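Local coordinates for tail fiber protein (Acinetobacter phage AM24, PDB 5W5P) that probably recognises and cleaves the capsular polysaccharide of the Acinetobacter host, acting as the trimeric tailspike of the phage, at residues G294-D299 and A323-V328; G371-A376 and G410-A415; D388-A393 and M418-Q423. All coordinates share one frame; numbering follows the deposited sequence.

Contact 1 of 3, residues G294-D299 and A323-V328; sequences GGVYLD and AKLGAV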
loop_
_atom_site.group_PDB
_atom_site.type_symbol
_atom_site.label_atom_id
_atom_site.label_comp_id
_atom_site.label_asym_id
_atom_site.label_seq_id
_atom_site.Cartn_x
_atom_site.Cartn_y
_atom_site.Cartn_z
ATOM N N GLY A 294 -11.737 17.049 -11.452
ATOM C CA GLY A 294 -11.896 15.668 -11.859
ATOM C C GLY A 294 -10.606 14.887 -11.729
ATOM O O GLY A 294 -9.517 15.444 -11.905
ATOM N N GLY A 295 -10.711 13.598 -11.414
ATOM C CA GLY A 295 -9.532 12.767 -11.258
ATOM C C GLY A 295 -9.316 11.784 -12.388
ATOM O O GLY A 295 -9.123 12.185 -13.539
ATOM N N VAL A 296 -9.356 10.491 -12.075
ATOM C CA VAL A 296 -9.075 9.438 -13.046
ATOM C C VAL A 296 -10.374 9.078 -13.755
ATOM O O VAL A 296 -11.244 8.425 -13.178
ATOM C CB VAL A 296 -8.459 8.205 -12.376
ATOM C CG1 VAL A 296 -8.015 7.205 -13.430
ATOM C CG2 VAL A 296 -7.298 8.614 -11.489
ATOM N N TYR A 297 -10.502 9.494 -15.008
ATOM C CA TYR A 297 -11.653 9.151 -15.836
ATOM C C TYR A 297 -11.212 8.089 -16.838
ATOM O O TYR A 297 -10.424 8.373 -17.750
ATOM C CB TYR A 297 -12.203 10.381 -16.551
ATOM C CG TYR A 297 -13.178 11.215 -15.745
ATOM C CD1 TYR A 297 -12.837 11.707 -14.487
ATOM C CD2 TYR A 297 -14.435 11.529 -16.253
ATOM C CE1 TYR A 297 -13.726 12.487 -13.755
ATOM C CE2 TYR A 297 -15.327 12.305 -15.533
ATOM C CZ TYR A 297 -14.968 12.780 -14.286
ATOM O OH TYR A 297 -15.859 13.554 -13.576
ATOM N N LEU A 298 -11.706 6.855 -16.651
ATOM C CA LEU A 298 -11.482 5.744 -17.574
ATOM C C LEU A 298 -12.799 4.969 -17.656
ATOM O O LEU A 298 -12.924 3.846 -17.174
ATOM C CB LEU A 298 -10.326 4.847 -17.119
ATOM C CG LEU A 298 -8.935 5.470 -16.963
ATOM C CD1 LEU A 298 -8.024 4.565 -16.133
ATOM C CD2 LEU A 298 -8.312 5.767 -18.324
ATOM N N ASP A 299 -13.811 5.585 -18.269
ATOM C CA ASP A 299 -15.186 5.099 -18.194
ATOM C C ASP A 299 -15.699 4.552 -19.526
ATOM O O ASP A 299 -16.867 4.730 -19.878
ATOM C CB ASP A 299 -16.113 6.199 -17.682
ATOM C CG ASP A 299 -15.950 7.508 -18.436
ATOM O OD1 ASP A 299 -15.022 7.619 -19.269
ATOM O OD2 ASP A 299 -16.765 8.426 -18.199
ATOM N N ALA A 323 -12.778 9.616 -9.320
ATOM C CA ALA A 323 -12.543 8.536 -10.273
ATOM C C ALA A 323 -13.881 8.091 -10.849
ATOM O O ALA A 323 -14.718 7.535 -10.131
ATOM C CB ALA A 323 -11.814 7.376 -9.619
ATOM N N LYS A 324 -14.077 8.322 -12.141
ATOM C CA LYS A 324 -15.251 7.833 -12.842
ATOM C C LYS A 324 -14.690 6.747 -13.766
ATOM O O LYS A 324 -14.159 7.021 -14.846
ATOM C CB LYS A 324 -15.978 8.943 -13.600
ATOM C CG LYS A 324 -17.017 8.465 -14.630
ATOM C CD LYS A 324 -17.764 9.584 -15.393
ATOM C CE LYS A 324 -19.201 9.186 -15.663
ATOM N NZ LYS A 324 -19.224 8.214 -16.790
ATOM N N LEU A 325 -14.775 5.504 -13.312
ATOM C CA LEU A 325 -14.183 4.369 -14.001
ATOM C C LEU A 325 -15.259 3.477 -14.607
ATOM O O LEU A 325 -16.410 3.443 -14.149
ATOM C CB LEU A 325 -13.322 3.541 -13.036
ATOM C CG LEU A 325 -12.278 4.342 -12.261
ATOM C CD1 LEU A 325 -11.513 3.447 -11.273
ATOM C CD2 LEU A 325 -11.308 5.033 -13.214
ATOM N N GLY A 326 -14.856 2.744 -15.646
ATOM C CA GLY A 326 -15.665 1.685 -16.220
ATOM C C GLY A 326 -15.527 0.406 -15.423
ATOM O O GLY A 326 -15.316 0.421 -14.204
ATOM N N ALA A 327 -15.661 -0.723 -16.115
ATOM C CA ALA A 327 -15.383 -2.009 -15.495
ATOM C C ALA A 327 -13.928 -2.062 -15.045
ATOM O O ALA A 327 -13.014 -1.783 -15.828
ATOM C CB ALA A 327 -15.684 -3.145 -16.473
ATOM N N VAL A 328 -13.714 -2.429 -13.783
ATOM C CA VAL A 328 -12.388 -2.459 -13.175
ATOM C C VAL A 328 -12.118 -3.868 -12.671
ATOM O O VAL A 328 -12.889 -4.399 -11.862
ATOM C CB VAL A 328 -12.264 -1.449 -12.021
ATOM C CG1 VAL A 328 -10.883 -1.558 -11.346
ATOM C CG2 VAL A 328 -12.525 -0.027 -12.511
#

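Contact 2 of 3, residues G371-A376 and G410-A415; sequences GNQFGA and GNWTNA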
loop_
_atom_site.group_PDB
_atom_site.type_symbol
_atom_site.label_atom_id
_atom_site.label_comp_id
_atom_site.label_asym_id
_atom_site.label_seq_id
_atom_site.Cartn_x
_atom_site.Cartn_y
_atom_site.Cartn_z
ATOM N N GLY A 371 -9.364 1.696 4.371
ATOM C CA GLY A 371 -8.840 2.811 5.141
ATOM C C GLY A 371 -8.989 4.189 4.535
ATOM O O GLY A 371 -8.182 5.075 4.830
ATOM N N ASN A 372 -10.000 4.403 3.702
ATOM C CA ASN A 372 -10.271 5.726 3.160
ATOM C C ASN A 372 -11.117 6.536 4.134
ATOM O O ASN A 372 -11.906 5.984 4.906
ATOM C CB ASN A 372 -10.993 5.622 1.816
ATOM C CG ASN A 372 -10.213 4.819 0.800
ATOM O OD1 ASN A 372 -9.325 5.347 0.135
ATOM N ND2 ASN A 372 -10.533 3.536 0.678
ATOM N N GLN A 373 -10.943 7.854 4.102
ATOM C CA GLN A 373 -11.844 8.771 4.788
ATOM C C GLN A 373 -12.667 9.505 3.745
ATOM O O GLN A 373 -12.118 10.252 2.928
ATOM C CB GLN A 373 -11.102 9.775 5.665
ATOM C CG GLN A 373 -12.012 10.870 6.199
ATOM C CD GLN A 373 -11.250 12.007 6.853
ATOM O OE1 GLN A 373 -10.976 13.031 6.222
ATOM N NE2 GLN A 373 -10.924 11.845 8.129
ATOM N N PHE A 374 -13.975 9.287 3.774
ATOM C CA PHE A 374 -14.897 9.979 2.881
ATOM C C PHE A 374 -15.567 11.123 3.641
ATOM O O PHE A 374 -16.726 11.047 4.054
ATOM C CB PHE A 374 -15.926 9.004 2.325
ATOM C CG PHE A 374 -15.335 7.833 1.591
ATOM C CD1 PHE A 374 -14.809 7.985 0.319
ATOM C CD2 PHE A 374 -15.339 6.568 2.164
ATOM C CE1 PHE A 374 -14.278 6.900 -0.367
ATOM C CE2 PHE A 374 -14.809 5.475 1.487
ATOM C CZ PHE A 374 -14.276 5.642 0.219
ATOM N N GLY A 375 -14.798 12.197 3.832
ATOM C CA GLY A 375 -15.302 13.375 4.514
ATOM C C GLY A 375 -16.158 14.233 3.606
ATOM O O GLY A 375 -15.640 14.929 2.727
ATOM N N ALA A 376 -17.471 14.197 3.808
ATOM C CA ALA A 376 -18.402 14.813 2.876
ATOM C C ALA A 376 -18.633 16.279 3.206
ATOM O O ALA A 376 -18.602 16.692 4.371
ATOM C CB ALA A 376 -19.740 14.073 2.884
ATOM N N GLY A 410 -12.431 -1.095 6.885
ATOM C CA GLY A 410 -11.810 -0.070 7.703
ATOM C C GLY A 410 -11.909 1.350 7.191
ATOM O O GLY A 410 -11.075 2.185 7.557
ATOM N N ASN A 411 -12.904 1.652 6.359
ATOM C CA ASN A 411 -13.108 2.999 5.844
ATOM C C ASN A 411 -13.949 3.827 6.813
ATOM O O ASN A 411 -14.587 3.301 7.725
ATOM C CB ASN A 411 -13.789 2.963 4.473
ATOM C CG ASN A 411 -13.040 2.102 3.473
ATOM O OD1 ASN A 411 -12.072 2.551 2.850
ATOM N ND2 ASN A 411 -13.481 0.849 3.318
ATOM N N TRP A 412 -13.951 5.140 6.593
ATOM C CA TRP A 412 -14.680 6.090 7.426
ATOM C C TRP A 412 -15.434 7.056 6.528
ATOM O O TRP A 412 -14.830 7.705 5.666
ATOM C CB TRP A 412 -13.734 6.880 8.345
ATOM C CG TRP A 412 -14.429 7.719 9.385
ATOM C CD1 TRP A 412 -14.565 7.425 10.711
ATOM C CD2 TRP A 412 -15.072 8.990 9.189
ATOM N NE1 TRP A 412 -15.254 8.426 11.350
ATOM C CE2 TRP A 412 -15.577 9.398 10.441
ATOM C CE3 TRP A 412 -15.274 9.819 8.079
ATOM C CZ2 TRP A 412 -16.269 10.596 10.613
ATOM C CZ3 TRP A 412 -15.968 11.005 8.249
ATOM C CH2 TRP A 412 -16.457 11.383 9.507
ATOM N N THR A 413 -16.742 7.171 6.745
ATOM C CA THR A 413 -17.558 8.122 6.009
ATOM C C THR A 413 -18.512 8.818 6.969
ATOM O O THR A 413 -18.779 8.338 8.073
ATOM C CB THR A 413 -18.351 7.447 4.876
ATOM O OG1 THR A 413 -18.890 8.445 4.001
ATOM C CG2 THR A 413 -19.495 6.600 5.439
ATOM N N ASN A 414 -19.004 9.981 6.539
ATOM C CA ASN A 414 -20.112 10.652 7.202
ATOM C C ASN A 414 -21.160 11.079 6.185
ATOM O O ASN A 414 -21.981 11.957 6.469
ATOM C CB ASN A 414 -19.632 11.849 8.030
ATOM C CG ASN A 414 -19.000 12.945 7.183
ATOM O OD1 ASN A 414 -18.740 12.768 5.993
ATOM N ND2 ASN A 414 -18.737 14.084 7.809
ATOM N N ALA A 415 -21.133 10.477 5.002
ATOM C CA ALA A 415 -22.100 10.753 3.959
ATOM C C ALA A 415 -23.333 9.876 4.164
ATOM O O ALA A 415 -23.385 9.031 5.061
ATOM C CB ALA A 415 -21.472 10.524 2.586
HETATM O O HOH W 1 -17.238 16.305 6.657
#

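Contact 3 of 3, residues D388-A393 and M418-Q423; sequences DVKFTA and MWSEGQ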
loop_
_atom_site.group_PDB
_atom_site.type_symbol
_atom_site.label_atom_id
_atom_site.label_comp_id
_atom_site.label_asym_id
_atom_site.label_seq_id
_atom_site.Cartn_x
_atom_site.Cartn_y
_atom_site.Cartn_z
ATOM N N ASP A 388 -20.616 7.268 -1.664
ATOM C CA ASP A 388 -19.205 7.550 -1.925
ATOM C C ASP A 388 -18.705 6.799 -3.157
ATOM O O ASP A 388 -17.981 7.365 -3.983
ATOM C CB ASP A 388 -18.354 7.203 -0.701
ATOM C CG ASP A 388 -18.557 8.178 0.452
ATOM O OD1 ASP A 388 -18.513 9.405 0.221
ATOM O OD2 ASP A 388 -18.752 7.715 1.597
ATOM N N VAL A 389 -19.094 5.532 -3.307
ATOM C CA VAL A 389 -18.674 4.685 -4.424
ATOM C C VAL A 389 -19.935 4.129 -5.079
ATOM O O VAL A 389 -20.662 3.342 -4.460
ATOM C CB VAL A 389 -17.749 3.546 -3.968
ATOM C CG1 VAL A 389 -17.267 2.726 -5.160
ATOM C CG2 VAL A 389 -16.568 4.093 -3.160
ATOM N N LYS A 390 -20.196 4.525 -6.323
ATOM C CA LYS A 390 -21.414 4.146 -7.037
ATOM C C LYS A 390 -21.114 3.098 -8.100
ATOM O O LYS A 390 -20.201 3.276 -8.918
ATOM C CB LYS A 390 -22.075 5.362 -7.688
ATOM C CG LYS A 390 -23.201 5.945 -6.867
ATOM C CD LYS A 390 -23.923 7.052 -7.608
ATOM C CE LYS A 390 -24.925 7.728 -6.693
ATOM N NZ LYS A 390 -25.478 8.961 -7.289
ATOM N N PHE A 391 -21.899 2.024 -8.101
ATOM C CA PHE A 391 -21.754 0.937 -9.061
ATOM C C PHE A 391 -22.949 0.001 -8.917
ATOM O O PHE A 391 -23.707 0.070 -7.944
ATOM C CB PHE A 391 -20.438 0.175 -8.859
ATOM C CG PHE A 391 -20.317 -0.492 -7.516
ATOM C CD1 PHE A 391 -19.802 0.193 -6.429
ATOM C CD2 PHE A 391 -20.710 -1.812 -7.342
ATOM C CE1 PHE A 391 -19.686 -0.425 -5.191
ATOM C CE2 PHE A 391 -20.598 -2.434 -6.110
ATOM C CZ PHE A 391 -20.085 -1.740 -5.034
ATOM N N THR A 392 -23.107 -0.880 -9.902
ATOM C CA THR A 392 -24.095 -1.951 -9.855
ATOM C C THR A 392 -23.365 -3.283 -9.957
ATOM O O THR A 392 -22.620 -3.516 -10.917
ATOM C CB THR A 392 -25.123 -1.809 -10.979
ATOM O OG1 THR A 392 -25.607 -0.462 -11.022
ATOM C CG2 THR A 392 -26.289 -2.753 -10.759
ATOM N N ALA A 393 -23.562 -4.144 -8.963
ATOM C CA ALA A 393 -22.980 -5.477 -8.956
ATOM C C ALA A 393 -23.867 -6.452 -9.724
ATOM O O ALA A 393 -25.060 -6.216 -9.930
ATOM C CB ALA A 393 -22.771 -5.972 -7.521
HETATM N N MSE A 418 -21.888 4.928 1.825
HETATM C CA MSE A 418 -20.528 4.705 1.370
HETATM C C MSE A 418 -20.514 4.008 0.008
HETATM O O MSE A 418 -19.583 4.196 -0.780
HETATM C CB MSE A 418 -19.746 3.889 2.393
HETATM C CG MSE A 418 -18.245 3.933 2.168
HETATM SE SE MSE A 418 -17.288 2.688 3.313
HETATM C CE MSE A 418 -17.593 3.569 5.030
ATOM N N TRP A 419 -21.551 3.213 -0.266
ATOM C CA TRP A 419 -21.658 2.507 -1.535
ATOM C C TRP A 419 -23.129 2.341 -1.896
ATOM O O TRP A 419 -24.021 2.521 -1.063
ATOM C CB TRP A 419 -20.943 1.149 -1.483
ATOM C CG TRP A 419 -21.487 0.199 -0.455
ATOM C CD1 TRP A 419 -22.609 -0.571 -0.564
ATOM C CD2 TRP A 419 -20.929 -0.089 0.834
ATOM N NE1 TRP A 419 -22.783 -1.317 0.573
ATOM C CE2 TRP A 419 -21.767 -1.038 1.448
ATOM C CE3 TRP A 419 -19.805 0.366 1.527
ATOM C CZ2 TRP A 419 -21.516 -1.541 2.723
ATOM C CZ3 TRP A 419 -19.560 -0.131 2.792
ATOM C CH2 TRP A 419 -20.409 -1.076 3.375
ATOM N N SER A 420 -23.372 2.004 -3.163
ATOM C CA SER A 420 -24.732 1.753 -3.625
ATOM C C SER A 420 -25.356 0.617 -2.826
ATOM O O SER A 420 -24.755 -0.451 -2.673
ATOM C CB SER A 420 -24.735 1.412 -5.115
ATOM O OG SER A 420 -24.247 2.482 -5.900
ATOM N N GLU A 421 -26.566 0.850 -2.323
ATOM C CA GLU A 421 -27.216 -0.116 -1.446
ATOM C C GLU A 421 -27.359 -1.468 -2.136
ATOM O O GLU A 421 -27.683 -1.548 -3.325
ATOM C CB GLU A 421 -28.589 0.402 -1.004
ATOM C CG GLU A 421 -29.560 0.668 -2.150
ATOM C CD GLU A 421 -29.737 2.149 -2.450
ATOM O OE1 GLU A 421 -30.841 2.679 -2.192
ATOM O OE2 GLU A 421 -28.775 2.782 -2.945
ATOM N N GLY A 422 -27.086 -2.534 -1.381
ATOM C CA GLY A 422 -27.272 -3.893 -1.840
ATOM C C GLY A 422 -26.244 -4.412 -2.821
ATOM O O GLY A 422 -26.368 -5.558 -3.264
ATOM N N GLN A 423 -25.232 -3.623 -3.175
ATOM C CA GLN A 423 -24.263 -4.018 -4.187
ATOM C C GLN A 423 -22.962 -4.544 -3.595
ATOM O O GLN A 423 -22.055 -4.905 -4.351
ATOM C CB GLN A 423 -23.964 -2.840 -5.118
ATOM C CG GLN A 423 -25.196 -2.212 -5.736
ATOM C CD GLN A 423 -26.129 -3.234 -6.356
ATOM O OE1 GLN A 423 -25.806 -3.852 -7.372
ATOM N NE2 GLN A 423 -27.299 -3.410 -5.750
#

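Contact 1 of 3, residues G294-D299 and A323-V328
Ala323 lies beside Val296 on neighbouring strands of a parallel beta-helix, the solenoid fold familiar from phage tailspikes, in which each coil stacks its strand on that of the coil before. Their side chains share one face of the sheet with Leu298 and Leu325, the face packed against Ile309 of strand 306-310. Ala323 CB sits 4.4 Å from Val296 CB, while its CA-H points to Val296 O; a single methyl is enough in so closely packed an interior.

Lys324 turns to the other face, where Tyr297 stands. Its backbone N gives a weak bond to Val296 O, and its own O accepts from Leu298 N at 3.1 Å. The side chain leaves with CG trans to the backbone N (chi1 166°), and CB hangs over the centre of the Tyr297 ring, 3.9 Å from the centroid and only 8° off the normal, a CH-pi contact. The chain then bends at its third and fourth torsions: CD passes 3.7 Å from Tyr297 CE2, and NZ reaches the anti lone pair of Asp299 OD2 at 2.8 Å. Lysine thus serves twice, its apolar stem padding the aromatic ring and its ammonium closing a salt bridge. Tyr297 OH is itself hydrogen-bonded to Asp345, and Arg272 makes a cation-pi contact with the ring.

Leu325 returns to the interior, where its CD2 methyl alone reaches both Val296 CG1 and Leu298 CB, each at 4.0 Å; leucine suits the place because its chain is long enough to bring a methyl back over the neighbouring strand.

At Gly326 the strand has ended and the backbones close in, Gly326 CA lying 4.0 Å from Asp299 CA, a squeeze that favours a residue without a side chain. Gly326 N donates to Leu298 O at 2.7 Å.

Contact 2 of 3, residues G371-A376 and G410-A415
Asn372 and Asn411 lie side by side and point the same way. Both hold CG beside the backbone N (chi1 -58° and -55°) and share the same second torsion, which brings their amides level, the planes only 5° apart. Asn411 OD1 is gripped by two donors, Asn372 ND2 at 2.8 Å and Asn372 N at 2.9 Å, and its ND2 binds Asn430 OD1 and Phe369 O. Asparagine suits this bend because one amide can accept from the coil before and donate to the coil after. Such a stack of equivalent asparagines at a turn is the asparagine ladder of parallel beta-helices. Gly371 and Gly410, just ahead, both have positive phi, a conformation easy for glycine.

Backbone bonds then zip the strands in parallel: Trp412 N to Asn372 O at 2.8 Å and Phe374 N to Trp412 O at 2.6 Å. Beyond the strands a side chain takes over, Asn414 OD1 accepting from Ala376 N at 2.9 Å on an in-plane lone pair, while a water links Asn414 ND2 to Ala376 O.

Apolar contacts fall on both faces. Phe374 CE2 rests 4.0 Å from Asn411 CB, and the Phe374 ring also meets Phe338. On the other face Gln373 CG packs 3.9 Å from Trp412 CE3, and the Trp412 indole stacks on Tyr329 of a second subunit.

Contact 3 of 3, residues D388-A393 and M418-Q423
With chi1 at 62°, Phe391 places CG between backbone N and carbonyl carbon, and this brings the end of its ring to Gln423: the two slide past each other in opposite directions, with Phe391 CE2 3.5 Å from Gln423 CB and Gln423 O at the ring edge. A bend at the second torsion of Gln423 (chi2 -49°) turns OE1 to Ala393 N, which it accepts at 2.8 Å in the carbonyl plane on a lone pair, and leaves NE2 facing Glu421 O. Glutamine suits the place because its flexible chain folds and one amide can accept from Ala393 N and donate to Glu421 O.

Ser420 OG, short and able to accept, takes the N-H of Phe391 at 3.3 Å in a nearly straight bond of 163°. Before it the backbones pair, Val389 N to Met418 O at 2.9 Å and Ser420 N to Val389 O at 3.3 Å. Asp388 CB lies against Met418 O, its carboxylate turned to Thr413 OG1. Trp419 aims its indole away, stacking on Phe408.

Gly422, with positive phi, fits the type II beta turn from Ser420 to Gln423. Strand 389-390, last in its sheet within the chain, is flanked by a turn-bearing loop of the next coil, an irregular rung of the parallel beta-helix.

In the fold
All three contacts join coils of one beta-helix. Contacts 1 and 2 are buried and contact 3 only partly so. Contacts 1 and 3 reach the same seven-stranded sheet, contact 3 at its outermost strand, with centres about 15 Å apart; contact 2 belongs to another face and meets a second subunit, while no other chain touches contact 1. Their chemistry follows: regular strand pairing with a salt bridge in contact 1, amide ladder and aromatic interface in contact 2, a single backbone bridge supplemented by serine and glutamine side-chain bonds in contact 3. Contacts 2 and 3 touch, Thr413 OG1 probably hydrogen-bonding Asp388 OD2 and Asn411 CB packing on the selenium of selenomethionine Met418, and their segments alternate along the chain.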